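Local coordinates for Peptidase_M23 domain-containing protein (Enterococcus faecalis, PDB 6SMK) that probably hydrolyses bacterial peptidoglycan as a zinc-dependent D,L-endopeptidase, this chain being an engineered form of the M23 catalytic domain of a longer prophage-encoded protein, at residues P6-S16 against I32-P43; S55-H63 against S102-E113. The protein carries 1 engineered substitution. One frame throughout, in Å; residues are numbered along the deposited sequence.

Interaction 1: residues P6-S16 against I32-P43; sequences PHFGSPFVRTS and IDYAAPTGTPIP. With ZN (zinc ion), chain F.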
loop_
_atom_site.group_PDB
_atom_site.type_symbol
_atom_site.label_atom_id
_atom_site.label_comp_id
_atom_site.label_asym_id
_atom_site.label_seq_id
_atom_site.Cartn_x
_atom_site.Cartn_y
_atom_site.Cartn_z
ATOM N N PRO A 6 -2.950 -7.040 -4.847
ATOM C CA PRO A 6 -2.749 -7.459 -3.451
ATOM C C PRO A 6 -3.586 -8.674 -3.100
ATOM O O PRO A 6 -4.731 -8.812 -3.542
ATOM C CB PRO A 6 -3.219 -6.241 -2.652
ATOM C CG PRO A 6 -4.271 -5.620 -3.539
ATOM C CD PRO A 6 -3.816 -5.852 -4.959
ATOM N N HIS A 7 -3.014 -9.554 -2.274
ATOM C CA HIS A 7 -3.702 -10.767 -1.831
ATOM C C HIS A 7 -3.559 -10.923 -0.315
ATOM O O HIS A 7 -3.092 -11.931 0.211
ATOM C CB HIS A 7 -3.179 -11.975 -2.585
ATOM C CG HIS A 7 -3.425 -11.906 -4.056
ATOM N ND1 HIS A 7 -2.429 -11.618 -4.962
ATOM C CD2 HIS A 7 -4.555 -12.079 -4.778
ATOM C CE1 HIS A 7 -2.932 -11.624 -6.183
ATOM N NE2 HIS A 7 -4.220 -11.904 -6.099
ATOM N N PHE A 8 -3.978 -9.889 0.398
ATOM C CA PHE A 8 -3.998 -9.949 1.848
ATOM C C PHE A 8 -5.008 -10.979 2.291
ATOM O O PHE A 8 -6.083 -11.108 1.702
ATOM C CB PHE A 8 -4.369 -8.600 2.439
ATOM C CG PHE A 8 -3.324 -7.552 2.249
ATOM C CD1 PHE A 8 -2.151 -7.580 2.982
ATOM C CD2 PHE A 8 -3.518 -6.528 1.342
ATOM C CE1 PHE A 8 -1.197 -6.612 2.814
ATOM C CE2 PHE A 8 -2.571 -5.554 1.175
ATOM C CZ PHE A 8 -1.413 -5.590 1.912
ATOM N N GLY A 9 -4.673 -11.704 3.330
ATOM C CA GLY A 9 -5.565 -12.698 3.871
ATOM C C GLY A 9 -6.373 -12.129 5.004
ATOM O O GLY A 9 -6.665 -10.931 5.053
ATOM N N SER A 10 -6.717 -12.994 5.940
ATOM C CA SER A 10 -7.378 -12.536 7.140
ATOM C C SER A 10 -6.368 -11.836 8.048
ATOM O O SER A 10 -5.173 -12.129 7.998
ATOM C CB SER A 10 -8.024 -13.711 7.852
ATOM O OG SER A 10 -9.051 -14.247 7.050
ATOM N N PRO A 11 -6.810 -10.861 8.852
ATOM C CA PRO A 11 -8.153 -10.309 8.977
ATOM C C PRO A 11 -8.393 -9.137 8.057
ATOM O O PRO A 11 -9.358 -8.400 8.272
ATOM C CB PRO A 11 -8.180 -9.840 10.419
ATOM C CG PRO A 11 -6.787 -9.333 10.632
ATOM C CD PRO A 11 -5.883 -10.191 9.781
ATOM N N PHE A 12 -7.516 -8.936 7.075
ATOM C CA PHE A 12 -7.683 -7.815 6.155
ATOM C C PHE A 12 -8.944 -8.004 5.330
ATOM O O PHE A 12 -9.152 -9.058 4.726
ATOM C CB PHE A 12 -6.468 -7.681 5.228
ATOM C CG PHE A 12 -5.194 -7.330 5.939
ATOM C CD1 PHE A 12 -4.863 -6.023 6.187
ATOM C CD2 PHE A 12 -4.336 -8.310 6.362
ATOM C CE1 PHE A 12 -3.699 -5.712 6.843
ATOM C CE2 PHE A 12 -3.171 -7.998 7.015
ATOM C CZ PHE A 12 -2.852 -6.707 7.254
ATOM N N VAL A 13 -9.794 -6.984 5.302
ATOM C CA VAL A 13 -10.992 -7.026 4.474
ATOM C C VAL A 13 -11.032 -5.790 3.584
ATOM O O VAL A 13 -10.932 -4.658 4.070
ATOM C CB VAL A 13 -12.287 -7.161 5.301
ATOM C CG1 VAL A 13 -12.330 -6.158 6.418
ATOM C CG2 VAL A 13 -13.482 -7.000 4.400
ATOM N N ARG A 14 -11.165 -6.030 2.279
ATOM C CA ARG A 14 -11.219 -4.992 1.260
ATOM C C ARG A 14 -12.472 -4.149 1.409
ATOM O O ARG A 14 -13.579 -4.685 1.552
ATOM C CB ARG A 14 -11.200 -5.653 -0.113
ATOM C CG ARG A 14 -11.056 -4.765 -1.292
ATOM C CD ARG A 14 -10.317 -5.557 -2.350
ATOM N NE ARG A 14 -10.459 -5.016 -3.693
ATOM C CZ ARG A 14 -9.633 -5.313 -4.684
ATOM N NH1 ARG A 14 -8.616 -6.137 -4.471
ATOM N NH2 ARG A 14 -9.817 -4.780 -5.879
ATOM N N THR A 15 -12.300 -2.828 1.354
ATOM C CA THR A 15 -13.403 -1.896 1.561
ATOM C C THR A 15 -13.603 -0.958 0.380
ATOM O O THR A 15 -14.682 -0.951 -0.221
ATOM C CB THR A 15 -13.182 -1.088 2.843
ATOM O OG1 THR A 15 -12.026 -0.253 2.682
ATOM C CG2 THR A 15 -12.989 -2.012 4.010
ATOM N N SER A 16 -12.615 -0.149 0.035
ATOM C CA SER A 16 -12.747 0.772 -1.080
ATOM C C SER A 16 -11.815 0.339 -2.202
ATOM O O SER A 16 -10.616 0.128 -1.977
ATOM C CB SER A 16 -12.455 2.202 -0.641
ATOM O OG SER A 16 -11.073 2.453 -0.738
ATOM N N ILE A 32 -5.874 0.563 -3.192
ATOM C CA ILE A 32 -6.918 -0.305 -2.673
ATOM C C ILE A 32 -6.796 -0.342 -1.157
ATOM O O ILE A 32 -5.717 -0.638 -0.628
ATOM C CB ILE A 32 -6.807 -1.712 -3.259
ATOM C CG1 ILE A 32 -6.741 -1.608 -4.785
ATOM C CG2 ILE A 32 -7.951 -2.578 -2.743
ATOM C CD1 ILE A 32 -6.896 -2.923 -5.503
ATOM N N ASP A 33 -7.891 -0.034 -0.463
ATOM C CA ASP A 33 -7.900 0.021 0.992
ATOM C C ASP A 33 -8.359 -1.320 1.556
ATOM O O ASP A 33 -9.405 -1.847 1.160
ATOM C CB ASP A 33 -8.817 1.151 1.479
ATOM C CG ASP A 33 -8.162 2.533 1.397
ATOM O OD1 ASP A 33 -6.984 2.626 1.003
ATOM O OD2 ASP A 33 -8.821 3.539 1.734
ATOM N N TYR A 34 -7.573 -1.879 2.472
ATOM C CA TYR A 34 -7.954 -3.084 3.209
ATOM C C TYR A 34 -8.070 -2.731 4.685
ATOM O O TYR A 34 -7.104 -2.253 5.291
ATOM C CB TYR A 34 -6.934 -4.206 3.028
ATOM C CG TYR A 34 -7.002 -4.952 1.712
ATOM C CD1 TYR A 34 -6.388 -4.447 0.576
ATOM C CD2 TYR A 34 -7.650 -6.175 1.615
ATOM C CE1 TYR A 34 -6.432 -5.133 -0.624
ATOM C CE2 TYR A 34 -7.697 -6.867 0.423
ATOM C CZ TYR A 34 -7.087 -6.344 -0.694
ATOM O OH TYR A 34 -7.131 -7.031 -1.889
ATOM N N ALA A 35 -9.240 -2.971 5.264
ATOM C CA ALA A 35 -9.472 -2.640 6.660
ATOM C C ALA A 35 -8.998 -3.761 7.571
ATOM O O ALA A 35 -9.103 -4.946 7.236
ATOM C CB ALA A 35 -10.951 -2.364 6.910
ATOM N N ALA A 36 -8.484 -3.369 8.726
ATOM C CA ALA A 36 -8.019 -4.272 9.767
ATOM C C ALA A 36 -7.718 -3.431 10.990
ATOM O O ALA A 36 -7.520 -2.226 10.869
ATOM C CB ALA A 36 -6.772 -5.052 9.321
ATOM N N PRO A 37 -7.721 -4.030 12.171
ATOM C CA PRO A 37 -7.476 -3.251 13.391
ATOM C C PRO A 37 -6.084 -2.654 13.399
ATOM O O PRO A 37 -5.157 -3.186 12.785
ATOM C CB PRO A 37 -7.631 -4.285 14.506
ATOM C CG PRO A 37 -8.473 -5.348 13.913
ATOM C CD PRO A 37 -8.119 -5.411 12.464
ATOM N N THR A 38 -5.937 -1.524 14.086
ATOM C CA THR A 38 -4.594 -0.979 14.239
ATOM C C THR A 38 -3.731 -2.022 14.943
ATOM O O THR A 38 -4.200 -2.739 15.833
ATOM C CB THR A 38 -4.589 0.346 15.023
ATOM O OG1 THR A 38 -4.975 0.099 16.371
ATOM C CG2 THR A 38 -5.553 1.355 14.428
ATOM N N GLY A 39 -2.493 -2.157 14.492
ATOM C CA GLY A 39 -1.562 -3.081 15.078
ATOM C C GLY A 39 -1.448 -4.395 14.336
ATOM O O GLY A 39 -0.474 -5.140 14.537
ATOM N N THR A 40 -2.435 -4.697 13.503
ATOM C CA THR A 40 -2.339 -5.845 12.629
ATOM C C THR A 40 -1.082 -5.734 11.778
ATOM O O THR A 40 -0.853 -4.715 11.143
ATOM C CB THR A 40 -3.553 -5.961 11.741
ATOM O OG1 THR A 40 -4.761 -5.951 12.543
ATOM C CG2 THR A 40 -3.457 -7.224 10.929
ATOM N N PRO A 41 -0.239 -6.751 11.782
ATOM C CA PRO A 41 0.971 -6.732 10.957
ATOM C C PRO A 41 0.658 -6.874 9.476
ATOM O O PRO A 41 -0.132 -7.721 9.063
ATOM C CB PRO A 41 1.744 -7.935 11.483
ATOM C CG PRO A 41 0.709 -8.829 12.100
ATOM C CD PRO A 41 -0.314 -7.931 12.660
ATOM N N ILE A 42 1.323 -6.038 8.680
ATOM C CA ILE A 42 1.137 -6.000 7.231
ATOM C C ILE A 42 2.180 -6.912 6.594
ATOM O O ILE A 42 3.363 -6.544 6.563
ATOM C CB ILE A 42 1.340 -4.587 6.670
ATOM C CG1 ILE A 42 0.378 -3.560 7.275
ATOM C CG2 ILE A 42 1.306 -4.614 5.156
ATOM C CD1 ILE A 42 -0.803 -3.298 6.455
ATOM N N PRO A 43 1.792 -8.035 5.999
ATOM C CA PRO A 43 2.775 -8.848 5.280
ATOM C C PRO A 43 2.910 -8.395 3.833
ATOM O O PRO A 43 1.927 -8.104 3.147
ATOM C CB PRO A 43 2.184 -10.256 5.392
ATOM C CG PRO A 43 0.705 -10.037 5.506
ATOM C CD PRO A 43 0.493 -8.706 6.128
HETATM ZN ZN ZN F . -6.691 4.695 0.332
HETATM O O HOH W 1 -6.889 5.727 2.393
#
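Tyr34 lays its ring between two side chains of residues 6-16, with Phe8 CD2 over one face and the aliphatic part of Arg14 over the opposite one. Phe8 turns its edge to the tyrosine: the centroids are 5.0 Å apart and the planes meet at 63°, an edge-to-face pair. On the other face, Arg14 CB makes an off-centre CH-pi contact, 4.2 Å from the Tyr34 centroid. Arg14 swings CG away from its own backbone N (chi1 -172°), which carries the chain along the ring to the phenol, where NH1 donates to Tyr34 OH at 3.1 Å. The guanidinium rests one face on Ile32 CG2, and salt bridges from NH2 to Asp127 and NE to Asp17 help to fix its rotation.

Phe12 makes a second apolar cluster. Its ring meets Ala36 CB, Thr40 CG2, Ile42 CD1 and Pro43 CD, while CZ directs the ring edge at Pro41 O, 3.4 Å away. Thr40 N and OG1 both donate to Pro37 O in the type II turn 37-40; with OG1 held there, CG2 is turned toward Phe12 and Pro11.

Backbone pairing sets the register. Val13 and Ala35 form an antiparallel hydrogen-bonded pair, with Val13 N to Ala35 O at 2.9 Å. Arg14 and Tyr34, directly opposite each other in the adjacent non-hydrogen-bonded pair, both send their side chains to one face. Asp33 points to the other face, where OD1 binds zinc at 2.2 Å and OD2 accepts from the zinc-bound water.

Strand 13-20 thus forms a hairpin with strand 28-35, which pairs in turn with strand 109-116; strand 41-43 joins strand 95-99, and Val110 packs against Phe12 and Ile42.

Interaction 2: residues S55-H63 against S102-E113; sequences SSSIGLGEH and SGWSTGPAVHYE. Engineered in segment 102-113: Ala109 (natural residue His). With ZN (zinc ion), chain F.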
loop_
_atom_site.group_PDB
_atom_site.type_symbol
_atom_site.label_atom_id
_atom_site.label_comp_id
_atom_site.label_asym_id
_atom_site.label_seq_id
_atom_site.Cartn_x
_atom_site.Cartn_y
_atom_site.Cartn_z
ATOM N N SER A 55 7.554 9.005 7.095
ATOM C CA SER A 55 6.639 9.303 8.187
ATOM C C SER A 55 6.152 10.731 8.020
ATOM O O SER A 55 6.956 11.671 8.011
ATOM C CB SER A 55 7.285 9.108 9.566
ATOM O OG SER A 55 7.933 7.850 9.681
ATOM N N SER A 56 4.839 10.878 7.857
ATOM C CA SER A 56 4.198 12.177 7.763
ATOM C C SER A 56 2.802 12.042 8.335
ATOM O O SER A 56 2.340 10.943 8.644
ATOM C CB SER A 56 4.147 12.689 6.320
ATOM O OG SER A 56 3.516 11.748 5.468
ATOM N N SER A 57 2.136 13.182 8.494
ATOM C CA SER A 57 0.737 13.202 8.885
ATOM C C SER A 57 -0.172 13.531 7.713
ATOM O O SER A 57 -1.288 14.010 7.911
ATOM C CB SER A 57 0.541 14.188 10.028
ATOM O OG SER A 57 1.429 15.273 9.876
ATOM N N ILE A 58 0.275 13.235 6.499
ATOM C CA ILE A 58 -0.345 13.707 5.272
ATOM C C ILE A 58 -0.549 12.524 4.335
ATOM O O ILE A 58 0.318 11.647 4.228
ATOM C CB ILE A 58 0.528 14.798 4.622
ATOM C CG1 ILE A 58 0.419 16.083 5.436
ATOM C CG2 ILE A 58 0.152 15.028 3.169
ATOM C CD1 ILE A 58 1.026 17.266 4.747
ATOM N N GLY A 59 -1.704 12.502 3.664
ATOM C CA GLY A 59 -2.039 11.442 2.732
ATOM C C GLY A 59 -1.738 10.069 3.289
ATOM O O GLY A 59 -2.309 9.669 4.307
ATOM N N LEU A 60 -0.804 9.354 2.667
ATOM C CA LEU A 60 -0.517 7.993 3.114
ATOM C C LEU A 60 0.174 7.935 4.470
ATOM O O LEU A 60 0.331 6.830 5.008
ATOM C CB LEU A 60 0.346 7.259 2.091
ATOM C CG LEU A 60 -0.274 7.036 0.719
ATOM C CD1 LEU A 60 0.619 6.131 -0.104
ATOM C CD2 LEU A 60 -1.663 6.467 0.884
ATOM N N GLY A 61 0.597 9.074 5.021
ATOM C CA GLY A 61 1.154 9.071 6.364
ATOM C C GLY A 61 2.372 8.177 6.454
ATOM O O GLY A 61 3.320 8.309 5.672
ATOM N N GLU A 62 2.352 7.246 7.410
ATOM C CA GLU A 62 3.455 6.306 7.587
ATOM C C GLU A 62 3.357 5.235 6.516
ATOM O O GLU A 62 2.417 4.435 6.525
ATOM C CB GLU A 62 3.410 5.677 8.972
ATOM C CG GLU A 62 3.129 6.653 10.074
ATOM C CD GLU A 62 4.385 7.215 10.686
ATOM O OE1 GLU A 62 5.421 6.509 10.701
ATOM O OE2 GLU A 62 4.332 8.380 11.141
ATOM N N HIS A 63 4.319 5.209 5.591
ATOM C CA HIS A 63 4.228 4.258 4.493
ATOM C C HIS A 63 5.606 3.880 3.982
ATOM O O HIS A 63 6.589 4.598 4.191
ATOM C CB HIS A 63 3.371 4.792 3.341
ATOM C CG HIS A 63 3.907 6.023 2.684
ATOM N ND1 HIS A 63 4.043 7.223 3.345
ATOM C CD2 HIS A 63 4.293 6.252 1.405
ATOM C CE1 HIS A 63 4.517 8.131 2.510
ATOM N NE2 HIS A 63 4.674 7.568 1.325
ATOM N N SER A 102 -2.664 6.462 10.067
ATOM C CA SER A 102 -1.774 7.605 9.898
ATOM C C SER A 102 -2.091 8.341 8.613
ATOM O O SER A 102 -2.497 7.757 7.607
ATOM C CB SER A 102 -0.302 7.185 9.878
ATOM O OG SER A 102 -0.099 5.990 9.144
ATOM N N GLY A 103 -1.886 9.636 8.650
ATOM C CA GLY A 103 -2.168 10.413 7.477
ATOM C C GLY A 103 -3.664 10.579 7.305
ATOM O O GLY A 103 -4.432 10.681 8.270
ATOM N N TRP A 104 -4.074 10.577 6.046
ATOM C CA TRP A 104 -5.416 10.996 5.667
ATOM C C TRP A 104 -6.293 9.765 5.440
ATOM O O TRP A 104 -6.729 9.464 4.330
ATOM C CB TRP A 104 -5.336 11.892 4.439
ATOM C CG TRP A 104 -4.807 13.256 4.760
ATOM C CD1 TRP A 104 -4.529 13.750 5.997
ATOM C CD2 TRP A 104 -4.522 14.309 3.838
ATOM N NE1 TRP A 104 -4.092 15.048 5.908
ATOM C CE2 TRP A 104 -4.078 15.415 4.589
ATOM C CE3 TRP A 104 -4.606 14.429 2.453
ATOM C CZ2 TRP A 104 -3.717 16.626 3.999
ATOM C CZ3 TRP A 104 -4.243 15.638 1.865
ATOM C CH2 TRP A 104 -3.804 16.715 2.638
ATOM N N SER A 105 -6.517 9.035 6.537
ATOM C CA SER A 105 -7.363 7.848 6.554
ATOM C C SER A 105 -8.364 7.983 7.680
ATOM O O SER A 105 -7.988 8.323 8.806
ATOM C CB SER A 105 -6.563 6.556 6.742
ATOM O OG SER A 105 -7.342 5.402 6.434
ATOM N N THR A 106 -9.626 7.672 7.364
ATOM C CA THR A 106 -10.743 7.848 8.292
ATOM C C THR A 106 -10.583 6.985 9.545
ATOM O O THR A 106 -10.762 7.469 10.674
ATOM C CB THR A 106 -12.044 7.500 7.568
ATOM O OG1 THR A 106 -11.799 6.412 6.659
ATOM C CG2 THR A 106 -12.576 8.682 6.792
ATOM N N GLY A 107 -10.279 5.690 9.355
ATOM C CA GLY A 107 -10.025 4.762 10.434
ATOM C C GLY A 107 -8.906 3.781 10.107
ATOM O O GLY A 107 -8.045 4.041 9.263
ATOM N N PRO A 108 -8.906 2.619 10.764
ATOM C CA PRO A 108 -7.783 1.680 10.621
ATOM C C PRO A 108 -7.912 0.898 9.321
ATOM O O PRO A 108 -8.940 0.263 9.067
ATOM C CB PRO A 108 -7.932 0.763 11.843
ATOM C CG PRO A 108 -9.134 1.308 12.623
ATOM C CD PRO A 108 -9.948 2.067 11.637
ATOM N N ALA A 109 -6.866 0.955 8.499
ATOM C CA ALA A 109 -6.794 0.224 7.235
ATOM C C ALA A 109 -5.392 0.374 6.677
ATOM O O ALA A 109 -4.596 1.199 7.137
ATOM C CB ALA A 109 -7.805 0.717 6.202
ATOM N N VAL A 110 -5.099 -0.430 5.665
ATOM C CA VAL A 110 -3.839 -0.338 4.948
ATOM C C VAL A 110 -4.147 -0.052 3.494
ATOM O O VAL A 110 -5.052 -0.657 2.904
ATOM C CB VAL A 110 -2.992 -1.605 5.083
ATOM C CG1 VAL A 110 -3.794 -2.823 4.701
ATOM C CG2 VAL A 110 -1.784 -1.475 4.222
ATOM N N HIS A 111 -3.416 0.890 2.937
ATOM C CA HIS A 111 -3.637 1.373 1.591
ATOM C C HIS A 111 -2.521 0.801 0.732
ATOM O O HIS A 111 -1.340 1.085 0.969
ATOM C CB HIS A 111 -3.654 2.902 1.592
ATOM C CG HIS A 111 -3.741 3.521 0.236
ATOM N ND1 HIS A 111 -4.914 4.030 -0.272
ATOM C CD2 HIS A 111 -2.798 3.724 -0.711
ATOM C CE1 HIS A 111 -4.691 4.515 -1.477
ATOM N NE2 HIS A 111 -3.414 4.343 -1.766
ATOM N N TYR A 112 -2.891 -0.045 -0.218
ATOM C CA TYR A 112 -1.943 -0.679 -1.124
ATOM C C TYR A 112 -2.010 0.046 -2.460
ATOM O O TYR A 112 -3.066 0.068 -3.101
ATOM C CB TYR A 112 -2.278 -2.162 -1.272
ATOM C CG TYR A 112 -1.413 -2.968 -2.213
ATOM C CD1 TYR A 112 -0.315 -3.686 -1.739
ATOM C CD2 TYR A 112 -1.729 -3.064 -3.567
ATOM C CE1 TYR A 112 0.462 -4.454 -2.592
ATOM C CE2 TYR A 112 -0.963 -3.830 -4.426
ATOM C CZ TYR A 112 0.130 -4.519 -3.935
ATOM O OH TYR A 112 0.891 -5.277 -4.793
ATOM N N GLU A 113 -0.899 0.663 -2.857
ATOM C CA GLU A 113 -0.835 1.464 -4.073
ATOM C C GLU A 113 0.266 0.939 -4.977
ATOM O O GLU A 113 1.346 0.567 -4.507
ATOM C CB GLU A 113 -0.592 2.946 -3.755
ATOM C CG GLU A 113 -0.520 3.838 -4.974
ATOM C CD GLU A 113 -0.695 5.303 -4.637
ATOM O OE1 GLU A 113 -1.488 5.601 -3.719
ATOM O OE2 GLU A 113 -0.049 6.155 -5.289
HETATM ZN ZN ZN F . -6.691 4.695 0.332
HETATM O O HOH W 1 -6.889 5.727 2.393
#
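Leu60 places CD2 over one face of the His111 imidazole, 3.7 Å from the ring centroid, in a CH-pi contact beside the metal. His111 binds zinc through ND1 at 2.0 Å. Its NE2 donates to the anti lone pair of Glu113 OE1 at 3.0 Å. Zinc on ND1 and Glu113 on NE2 together restrict rotation of the ring, and Thr30, bonded to the same OE1, helps to position the carboxylate.

One shell further out, the loop bearing Leu60 is tied to residues 102-104. Trp104 N reaches Gly59 O at 2.6 Å along a nearly straight N-H (173°), in the carbonyl plane and on a lone pair. The indole then lies flat over the Ile58-Gly59 backbone, with Ile58 CA 4.1 Å from the centroid of its five-membered ring.

The loop itself is shaped by a type II' turn from Ile58 to Gly61, closed by Gly61 N to Ile58 O. His63 ND1 donates to Gly61 O at 2.7 Å, and Leu60 CB lies over one face of the His63 ring, toward its rim.

His111 is the second position of the HxH motif characteristic of M23 metallopeptidases; the first is occupied here by Ala109, engineered in place of histidine.

Zinc is where the two contacts converge: interaction 1 supplies Asp33, interaction 2 supplies His111, and His29 with the shared water completes the set of ligands. Asp33 OD1 and His111 ND1 stand 2.8 Å apart, as expected of atoms bound to one metal. The centres of the contacts are about 13 Å apart, yet they join directly in the sheet, where Val110 N to Tyr34 O, 2.7 Å, is probably one of the backbone hydrogen bonds pairing the two ligand-bearing strands, 28-35 and 109-116. In interaction 1 the ligand Asp33 lies on a strand of the hairpin 13-20/28-35, whereas in interaction 2 the ligand lies on strand 109-116 and the loop 55-63 packs Leu60 against it.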